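Local structure of catechol 2,3-dioxygenase (Pseudomonas sp. KL28, 3HPY) at residues C[234-244]-C[256-266]. The protein probably catalyses the iron-dependent extradiol cleavage of catechol by molecular oxygen, opening the ring to 2-hydroxy-6-oxohexa-2,4-dienoate. Sequence-based numbering, arbitrary orientation.
With MCT (4-methylcatechol), chain J.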
ATOM      1  N   MET C 234     -14.982   9.863   3.621  1.00 25.30           N
ATOM      2  CA  MET C 234     -15.350  11.078   4.334  1.00 25.09           C
ATOM      3  C   MET C 234     -15.894  12.133   3.365  1.00 28.01           C
ATOM      4  O   MET C 234     -16.902  12.784   3.650  1.00 27.94           O
ATOM      5  CB  MET C 234     -14.143  11.637   5.087  1.00 24.48           C
ATOM      6  CG  MET C 234     -13.753  10.812   6.297  1.00 23.65           C
ATOM      7  SD  MET C 234     -12.256  11.393   7.052  1.00 28.00           S
ATOM      8  CE  MET C 234     -12.058  10.139   8.300  1.00 25.39           C
ATOM      9  N   SER C 235     -15.237  12.288   2.216  1.00 28.27           N
ATOM     10  CA  SER C 235     -15.662  13.270   1.225  1.00 29.58           C
ATOM     11  C   SER C 235     -17.000  12.917   0.592  1.00 29.63           C
ATOM     12  O   SER C 235     -17.865  13.777   0.422  1.00 28.52           O
ATOM     13  CB  SER C 235     -14.603  13.416   0.128  1.00 30.53           C
ATOM     14  OG  SER C 235     -15.014  14.376  -0.831  1.00 31.40           O
ATOM     15  N   MET C 236     -17.160  11.652   0.231  1.00 29.18           N
ATOM     16  CA  MET C 236     -18.392  11.189  -0.377  1.00 31.29           C
ATOM     17  C   MET C 236     -19.579  11.484   0.537  1.00 32.04           C
ATOM     18  O   MET C 236     -20.691  11.698   0.056  1.00 34.09           O
ATOM     19  CB  MET C 236     -18.306   9.684  -0.664  1.00 33.28           C
ATOM     20  CG  MET C 236     -17.235   9.295  -1.679  1.00 34.92           C
ATOM     21  SD  MET C 236     -16.941   7.498  -1.766  1.00 39.16           S
ATOM     22  CE  MET C 236     -17.964   7.026  -3.177  1.00 39.90           C
ATOM     23  N   ASN C 237     -19.352  11.495   1.849  1.00 31.28           N
ATOM     24  CA  ASN C 237     -20.431  11.780   2.783  1.00 31.31           C
ATOM     25  C   ASN C 237     -20.350  13.194   3.357  1.00 32.89           C
ATOM     26  O   ASN C 237     -20.947  13.493   4.395  1.00 33.58           O
ATOM     27  CB  ASN C 237     -20.452  10.758   3.921  1.00 29.04           C
ATOM     28  CG  ASN C 237     -20.750   9.364   3.435  1.00 27.71           C
ATOM     29  OD1 ASN C 237     -19.850   8.636   3.012  1.00 27.47           O
ATOM     30  ND2 ASN C 237     -22.024   8.983   3.477  1.00 26.91           N
ATOM     31  N   GLU C 238     -19.614  14.056   2.664  1.00 32.70           N
ATOM     32  CA  GLU C 238     -19.446  15.449   3.054  1.00 34.11           C
ATOM     33  C   GLU C 238     -19.081  15.637   4.521  1.00 34.71           C
ATOM     34  O   GLU C 238     -19.535  16.570   5.176  1.00 34.02           O
ATOM     35  CB  GLU C 238     -20.714  16.243   2.702  1.00 35.52           C
ATOM     36  CG  GLU C 238     -20.956  16.336   1.197  1.00 40.31           C
ATOM     37  CD  GLU C 238     -22.045  17.330   0.810  1.00 42.91           C
ATOM     38  OE1 GLU C 238     -22.249  17.534  -0.407  1.00 44.08           O
ATOM     39  OE2 GLU C 238     -22.695  17.904   1.710  1.00 44.43           O
ATOM     40  N   VAL C 239     -18.237  14.741   5.024  1.00 35.04           N
ATOM     41  CA  VAL C 239     -17.778  14.792   6.403  1.00 33.26           C
ATOM     42  C   VAL C 239     -16.665  15.824   6.531  1.00 34.05           C
ATOM     43  O   VAL C 239     -15.701  15.792   5.769  1.00 34.24           O
ATOM     44  CB  VAL C 239     -17.197  13.437   6.849  1.00 32.33           C
ATOM     45  CG1 VAL C 239     -16.719  13.534   8.287  1.00 30.52           C
ATOM     46  CG2 VAL C 239     -18.229  12.340   6.685  1.00 30.90           C
ATOM     47  N   ASN C 240     -16.790  16.731   7.496  1.00 35.13           N
ATOM     48  CA  ASN C 240     -15.766  17.747   7.714  1.00 35.96           C
ATOM     49  C   ASN C 240     -14.500  17.104   8.262  1.00 35.05           C
ATOM     50  O   ASN C 240     -14.520  16.434   9.296  1.00 34.85           O
ATOM     51  CB  ASN C 240     -16.262  18.816   8.691  1.00 38.28           C
ATOM     52  CG  ASN C 240     -17.349  19.687   8.097  1.00 42.01           C
ATOM     53  OD1 ASN C 240     -17.981  20.484   8.802  1.00 43.89           O
ATOM     54  ND2 ASN C 240     -17.572  19.548   6.790  1.00 41.14           N
ATOM     55  N   VAL C 241     -13.401  17.321   7.552  1.00 33.71           N
ATOM     56  CA  VAL C 241     -12.106  16.781   7.919  1.00 32.38           C
ATOM     57  C   VAL C 241     -11.239  17.881   8.510  1.00 32.92           C
ATOM     58  O   VAL C 241     -11.126  18.963   7.940  1.00 31.86           O
ATOM     59  CB  VAL C 241     -11.387  16.196   6.685  1.00 32.18           C
ATOM     60  CG1 VAL C 241     -10.024  15.683   7.075  1.00 31.25           C
ATOM     61  CG2 VAL C 241     -12.226  15.081   6.068  1.00 31.34           C
ATOM     62  N   ASP C 242     -10.631  17.590   9.657  1.00 33.12           N
ATOM     63  CA  ASP C 242      -9.766  18.532  10.360  1.00 33.72           C
ATOM     64  C   ASP C 242      -8.379  18.586   9.706  1.00 34.83           C
ATOM     65  O   ASP C 242      -7.965  19.614   9.176  1.00 33.98           O
ATOM     66  CB  ASP C 242      -9.654  18.101  11.824  1.00 35.31           C
ATOM     67  CG  ASP C 242      -8.889  19.091  12.671  1.00 35.18           C
ATOM     68  OD1 ASP C 242      -8.509  20.160  12.149  1.00 36.65           O
ATOM     69  OD2 ASP C 242      -8.670  18.797  13.863  1.00 35.75           O
ATOM     70  N   ILE C 243      -7.656  17.474   9.752  1.00 35.43           N
ATOM     71  CA  ILE C 243      -6.339  17.406   9.134  1.00 37.39           C
ATOM     72  C   ILE C 243      -6.361  16.205   8.181  1.00 38.84           C
ATOM     73  O   ILE C 243      -6.618  15.078   8.601  1.00 38.99           O
ATOM     74  CB  ILE C 243      -5.216  17.249  10.200  1.00 37.84           C
ATOM     75  CG1 ILE C 243      -3.841  17.312   9.530  1.00 39.78           C
ATOM     76  CG2 ILE C 243      -5.362  15.928  10.941  1.00 38.91           C
ATOM     77  CD1 ILE C 243      -3.552  18.635   8.852  1.00 41.35           C
ATOM     78  N   GLY C 244      -6.124  16.472   6.896  1.00 40.59           N
ATOM     79  CA  GLY C 244      -6.142  15.434   5.870  1.00 38.69           C
ATOM     80  C   GLY C 244      -5.221  14.267   6.145  1.00 38.15           C
ATOM     81  O   GLY C 244      -4.590  14.229   7.205  1.00 39.97           O
ATOM     82  N   ILE C 256      -5.906  10.686  10.084  1.00 26.97           N
ATOM     83  CA  ILE C 256      -6.800  11.695   9.541  1.00 26.59           C
ATOM     84  C   ILE C 256      -7.751  12.104  10.658  1.00 26.24           C
ATOM     85  O   ILE C 256      -8.293  11.243  11.360  1.00 24.98           O
ATOM     86  CB  ILE C 256      -7.667  11.160   8.388  1.00 24.84           C
ATOM     87  CG1 ILE C 256      -6.793  10.839   7.182  1.00 26.54           C
ATOM     88  CG2 ILE C 256      -8.732  12.204   8.033  1.00 24.15           C
ATOM     89  CD1 ILE C 256      -7.575  10.431   5.942  1.00 29.58           C
ATOM     90  N   TYR C 257      -7.948  13.407  10.827  1.00 27.03           N
ATOM     91  CA  TYR C 257      -8.875  13.902  11.837  1.00 27.87           C
ATOM     92  C   TYR C 257     -10.120  14.429  11.135  1.00 28.74           C
ATOM     93  O   TYR C 257     -10.028  15.243  10.211  1.00 27.67           O
ATOM     94  CB  TYR C 257      -8.268  15.037  12.663  1.00 29.47           C
ATOM     95  CG  TYR C 257      -7.292  14.626  13.748  1.00 29.27           C
ATOM     96  CD1 TYR C 257      -7.243  13.317  14.226  1.00 31.36           C
ATOM     97  CD2 TYR C 257      -6.424  15.565  14.305  1.00 29.87           C
ATOM     98  CE1 TYR C 257      -6.349  12.952  15.233  1.00 29.92           C
ATOM     99  CE2 TYR C 257      -5.529  15.220  15.309  1.00 30.13           C
ATOM    100  CZ  TYR C 257      -5.494  13.913  15.767  1.00 31.44           C
ATOM    101  OH  TYR C 257      -4.584  13.579  16.743  1.00 30.72           O
ATOM    102  N   ALA C 258     -11.283  13.967  11.585  1.00 29.40           N
ATOM    103  CA  ALA C 258     -12.546  14.394  11.014  1.00 29.52           C
ATOM    104  C   ALA C 258     -13.518  14.678  12.137  1.00 30.17           C
ATOM    105  O   ALA C 258     -13.229  14.398  13.301  1.00 30.48           O
ATOM    106  CB  ALA C 258     -13.101  13.312  10.105  1.00 29.59           C
ATOM    107  N   TRP C 259     -14.677  15.233  11.794  1.00 28.89           N
ATOM    108  CA  TRP C 259     -15.671  15.536  12.810  1.00 28.42           C
ATOM    109  C   TRP C 259     -16.941  14.765  12.586  1.00 28.34           C
ATOM    110  O   TRP C 259     -17.335  14.515  11.449  1.00 25.88           O
ATOM    111  CB  TRP C 259     -16.001  17.030  12.815  1.00 28.17           C
ATOM    112  CG  TRP C 259     -15.027  17.822  13.578  1.00 27.02           C
ATOM    113  CD1 TRP C 259     -14.847  17.814  14.933  1.00 26.11           C
ATOM    114  CD2 TRP C 259     -14.042  18.706  13.042  1.00 25.89           C
ATOM    115  NE1 TRP C 259     -13.804  18.642  15.273  1.00 26.91           N
ATOM    116  CE2 TRP C 259     -13.292  19.201  14.130  1.00 26.29           C
ATOM    117  CE3 TRP C 259     -13.721  19.130  11.745  1.00 27.24           C
ATOM    118  CZ2 TRP C 259     -12.236  20.097  13.961  1.00 27.11           C
ATOM    119  CZ3 TRP C 259     -12.673  20.024  11.576  1.00 27.53           C
ATOM    120  CH2 TRP C 259     -11.942  20.499  12.680  1.00 27.42           C
ATOM    121  N   ASP C 260     -17.595  14.363  13.664  1.00 29.90           N
ATOM    122  CA  ASP C 260     -18.835  13.676  13.439  1.00 31.29           C
ATOM    123  C   ASP C 260     -19.929  14.758  13.400  1.00 31.39           C
ATOM    124  O   ASP C 260     -19.694  15.911  13.769  1.00 31.44           O
ATOM    125  CB  ASP C 260     -19.029  12.550  14.475  1.00 33.89           C
ATOM    126  CG  ASP C 260     -19.653  13.006  15.772  1.00 37.42           C
ATOM    127  OD1 ASP C 260     -19.612  14.215  16.094  1.00 37.76           O
ATOM    128  OD2 ASP C 260     -20.178  12.117  16.483  1.00 38.36           O
ATOM    129  N   PRO C 261     -21.116  14.413  12.889  1.00 32.79           N
ATOM    130  CA  PRO C 261     -22.279  15.305  12.749  1.00 33.51           C
ATOM    131  C   PRO C 261     -22.586  16.257  13.910  1.00 33.82           C
ATOM    132  O   PRO C 261     -23.214  17.297  13.709  1.00 33.55           O
ATOM    133  CB  PRO C 261     -23.427  14.335  12.480  1.00 32.79           C
ATOM    134  CG  PRO C 261     -22.748  13.203  11.773  1.00 34.62           C
ATOM    135  CD  PRO C 261     -21.476  13.026  12.554  1.00 32.94           C
ATOM    136  N   SER C 262     -22.153  15.904  15.117  1.00 33.07           N
ATOM    137  CA  SER C 262     -22.388  16.746  16.289  1.00 33.07           C
ATOM    138  C   SER C 262     -21.138  17.537  16.659  1.00 32.71           C
ATOM    139  O   SER C 262     -21.160  18.332  17.590  1.00 35.19           O
ATOM    140  CB  SER C 262     -22.802  15.896  17.496  1.00 32.42           C
ATOM    141  OG  SER C 262     -23.925  15.088  17.208  1.00 34.00           O
ATOM    142  N   GLY C 263     -20.042  17.316  15.944  1.00 31.46           N
ATOM    143  CA  GLY C 263     -18.823  18.035  16.262  1.00 29.98           C
ATOM    144  C   GLY C 263     -17.816  17.245  17.089  1.00 29.46           C
ATOM    145  O   GLY C 263     -16.787  17.776  17.505  1.00 29.38           O
ATOM    146  N   ASN C 264     -18.107  15.976  17.341  1.00 28.42           N
ATOM    147  CA  ASN C 264     -17.181  15.134  18.082  1.00 28.09           C
ATOM    148  C   ASN C 264     -16.088  14.698  17.106  1.00 26.57           C
ATOM    149  O   ASN C 264     -16.367  14.006  16.122  1.00 25.50           O
ATOM    150  CB  ASN C 264     -17.891  13.891  18.613  1.00 28.47           C
ATOM    151  CG  ASN C 264     -18.959  14.217  19.633  1.00 30.48           C
ATOM    152  OD1 ASN C 264     -20.086  13.720  19.546  1.00 32.90           O
ATOM    153  ND2 ASN C 264     -18.611  15.041  20.615  1.00 31.32           N
ATOM    154  N   ARG C 265     -14.851  15.098  17.375  1.00 26.52           N
ATOM    155  CA  ARG C 265     -13.735  14.720  16.524  1.00 25.07           C
ATOM    156  C   ARG C 265     -13.373  13.252  16.755  1.00 25.89           C
ATOM    157  O   ARG C 265     -13.360  12.770  17.893  1.00 26.22           O
ATOM    158  CB  ARG C 265     -12.505  15.578  16.833  1.00 26.18           C
ATOM    159  CG  ARG C 265     -11.286  15.218  15.987  1.00 26.81           C
ATOM    160  CD  ARG C 265     -10.000  15.900  16.454  1.00 29.74           C
ATOM    161  NE  ARG C 265      -9.965  17.341  16.201  1.00 32.89           N
ATOM    162  CZ  ARG C 265      -9.990  18.263  17.158  1.00 33.10           C
ATOM    163  NH1 ARG C 265     -10.055  17.894  18.429  1.00 32.25           N
ATOM    164  NH2 ARG C 265      -9.932  19.551  16.849  1.00 32.30           N
ATOM    165  N   PHE C 266     -13.091  12.538  15.673  1.00 24.84           N
ATOM    166  CA  PHE C 266     -12.673  11.152  15.781  1.00 24.47           C
ATOM    167  C   PHE C 266     -11.431  11.011  14.906  1.00 26.67           C
ATOM    168  O   PHE C 266     -11.083  11.930  14.152  1.00 25.47           O
ATOM    169  CB  PHE C 266     -13.782  10.200  15.323  1.00 25.73           C
ATOM    170  CG  PHE C 266     -14.082  10.261  13.852  1.00 29.54           C
ATOM    171  CD1 PHE C 266     -13.449   9.397  12.962  1.00 29.74           C
ATOM    172  CD2 PHE C 266     -15.007  11.171  13.355  1.00 29.23           C
ATOM    173  CE1 PHE C 266     -13.734   9.437  11.604  1.00 30.30           C
ATOM    174  CE2 PHE C 266     -15.296  11.215  11.999  1.00 30.31           C
ATOM    175  CZ  PHE C 266     -14.660  10.347  11.122  1.00 29.72           C
TER
HETATM  176  C1  MCT J 311      -0.889  12.594  18.270  1.00 49.03           C
HETATM  177  C2  MCT J 311      -2.284  12.642  18.431  1.00 49.97           C
HETATM  178  C3  MCT J 311      -3.035  11.451  18.301  1.00 50.26           C
HETATM  179  O3  MCT J 311      -4.362  11.494  18.448  1.00 51.71           O
HETATM  180  C4  MCT J 311      -2.396  10.213  18.019  1.00 50.26           C
HETATM  181  O4  MCT J 311      -3.140   9.077  17.898  1.00 50.24           O
HETATM  182  C5  MCT J 311      -0.984  10.165  17.859  1.00 49.97           C
HETATM  183  C6  MCT J 311      -0.240  11.365  17.989  1.00 50.08           C
HETATM  184  C   MCT J 311      -0.086  13.849  18.399  1.00 50.11           C
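With CG turned opposite its backbone N (chi1 -174°), Asp242 lays its side chain across the Trp259 indole and on to Arg265. Asp242 CB sits over the six-membered ring of Trp259, a CH-pi contact 3.8 Å from the centroid, and the carboxylate tilts 25° from the indole plane. Asp242 OD2 takes a salt bridge 3.0 Å from Arg265 NE, on the anti side but tilted out of the carboxylate plane. NH2 adds a weak bond to the same oxygen, while NH1 goes to the carbonyl of His215. The backbones form a short antiparallel pairing, Val241 opposite Ala258, broken by a classic beta bulge: Asp242 and Ile243 both face Tyr257, whose N donates to Ile243 O at 3.1 Å, and Asn240 O receives Trp259 N at 2.8 Å. Ile243 CG2 presses on Tyr257 CB, 3.5 Å away, at the root of the ring that carries OH to 4-methylcatechol O3 (2.7 Å). On the face carrying Val241 and Ala258, the extended Met234 puts SD 3.7 Å from both Ala258 CB and Ile256 CG2, and CE reaches Phe266. Helix 224-236, closed by a Schellman motif, joins strands 213-220, 241-244, 254-259 and 265-270 in a beta-alpha-beta-beta-beta module of glyoxalase (vicinal oxygen chelate) type.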